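Local coordinates for protein chloromuconate cycloisomerase (Rhodococcus opacus, PDB 4M0X) that belongs to the muconate lactonizing enzyme branch of the enolase superfamily and carries a manganese ion in its barrel domain, at residues R200-E203 with L204-H207. Residues are numbered along the deposited sequence; the frame is centred on the assembly and turned at random.
Sequences RWSE and LEAH
Leu204 CB lies 3.7 Å from OG of Ser202, the N-cap of helix 203-215, while its side chain packs on Ala294 of a second subunit. Glu205 comes next and closes the cap from both ends: its backbone N donates to Ser202 OG at 3.1 Å, and in return its side chain, CG beside its own backbone N (chi1 -76°) and extended beyond, runs back toward the loop, where OE1 takes the N-H of Ser202 at 2.7 Å, almost straight, through the lone pair anti to the other carboxylate oxygen. Ser202 chi1 of 73° sets OG between its own backbone N and carbonyl carbon, where it meets the N-H of Glu205. These reciprocal bonds make a capping box, here starting the helix that follows strand 192-196 in the enolase-type barrel domain. The Glu205 side chain crosses that of Trp201 at about a right angle, the carboxylate plane turned 48° from the indole. Ala206 N then reaches Ser202 O at 2.7 Å, nearly in line with the carbonyl, and its CA lies 3.9 Å from Trp201 CE3. At His207 the backbone N bonds to Glu203 O at 3.2 Å, and the ring edge meets the same oxygen through CD2, a 3.0 Å contact made by a carbon. Glu203 OE2 forms salt bridges with Arg235 and with Arg237 of the second subunit.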
loop_
_atom_site.group_PDB
_atom_site.type_symbol
_atom_site.label_atom_id
_atom_site.label_comp_id
_atom_site.label_asym_id
_atom_site.label_seq_id
_atom_site.Cartn_x
_atom_site.Cartn_y
_atom_site.Cartn_z
ATOM N N ARG A 200 8.763 15.416 22.924
ATOM C CA ARG A 200 7.754 16.126 23.732
ATOM C C ARG A 200 6.903 17.077 22.889
ATOM O O ARG A 200 5.965 17.684 23.404
ATOM C CB ARG A 200 8.417 16.906 24.880
ATOM C CG ARG A 200 9.188 16.064 25.872
ATOM C CD ARG A 200 8.467 15.934 27.208
ATOM N NE ARG A 200 7.972 14.573 27.469
ATOM C CZ ARG A 200 8.221 13.873 28.578
ATOM N NH1 ARG A 200 8.950 14.407 29.555
ATOM N NH2 ARG A 200 7.726 12.649 28.721
ATOM N N TRP A 201 7.230 17.213 21.608
ATOM C CA TRP A 201 6.489 18.112 20.755
ATOM C C TRP A 201 5.315 17.422 20.093
ATOM O O TRP A 201 5.381 16.239 19.779
ATOM C CB TRP A 201 7.420 18.663 19.704
ATOM C CG TRP A 201 8.148 19.861 20.169
ATOM C CD1 TRP A 201 8.239 20.327 21.455
ATOM C CD2 TRP A 201 8.923 20.749 19.364
ATOM N NE1 TRP A 201 9.013 21.456 21.487
ATOM C CE2 TRP A 201 9.444 21.739 20.219
ATOM C CE3 TRP A 201 9.224 20.809 17.996
ATOM C CZ2 TRP A 201 10.236 22.792 19.748
ATOM C CZ3 TRP A 201 10.015 21.858 17.533
ATOM C CH2 TRP A 201 10.508 22.831 18.406
ATOM N N SER A 202 4.238 18.148 19.860
ATOM C CA SER A 202 3.138 17.546 19.128
ATOM C C SER A 202 3.434 17.585 17.650
ATOM O O SER A 202 4.229 18.435 17.151
ATOM C CB SER A 202 1.820 18.276 19.402
ATOM O OG SER A 202 1.770 19.551 18.771
ATOM N N GLU A 203 2.770 16.700 16.925
ATOM C CA GLU A 203 2.831 16.770 15.484
ATOM C C GLU A 203 2.599 18.198 14.938
ATOM O O GLU A 203 3.360 18.643 14.080
ATOM C CB GLU A 203 1.831 15.829 14.896
ATOM C CG GLU A 203 2.453 14.971 13.840
ATOM C CD GLU A 203 1.490 13.937 13.316
ATOM O OE1 GLU A 203 0.776 13.294 14.158
ATOM O OE2 GLU A 203 1.478 13.767 12.063
ATOM N N LEU A 204 1.585 18.912 15.438
ATOM C CA LEU A 204 1.376 20.339 15.075
ATOM C C LEU A 204 2.588 21.264 15.345
ATOM O O LEU A 204 2.975 22.058 14.486
ATOM C CB LEU A 204 0.128 20.921 15.761
ATOM C CG LEU A 204 -1.199 20.998 15.010
ATOM C CD1 LEU A 204 -1.387 19.811 14.097
ATOM C CD2 LEU A 204 -2.354 21.045 15.987
ATOM N N GLU A 205 3.172 21.131 16.537
ATOM C CA GLU A 205 4.271 21.965 16.976
ATOM C C GLU A 205 5.482 21.638 16.111
ATOM O O GLU A 205 6.257 22.524 15.699
ATOM C CB GLU A 205 4.594 21.692 18.452
ATOM C CG GLU A 205 3.637 22.299 19.470
ATOM C CD GLU A 205 3.924 21.822 20.878
ATOM O OE1 GLU A 205 4.182 20.604 21.050
ATOM O OE2 GLU A 205 3.895 22.647 21.826
ATOM N N ALA A 206 5.650 20.352 15.827
ATOM C CA ALA A 206 6.817 19.931 15.086
ATOM C C ALA A 206 6.801 20.598 13.719
ATOM O O ALA A 206 7.802 21.139 13.292
ATOM C CB ALA A 206 6.845 18.422 14.974
ATOM N N HIS A 207 5.643 20.593 13.060
ATOM C CA HIS A 207 5.531 21.078 11.693
ATOM C C HIS A 207 5.566 22.599 11.650
ATOM O O HIS A 207 5.905 23.172 10.633
ATOM C CB HIS A 207 4.216 20.602 11.053
ATOM C CG HIS A 207 4.210 19.169 10.596
ATOM N ND1 HIS A 207 4.519 18.800 9.307
ATOM C CD2 HIS A 207 3.862 18.025 11.237
ATOM C CE1 HIS A 207 4.396 17.491 9.182
ATOM N NE2 HIS A 207 3.997 16.998 10.337
#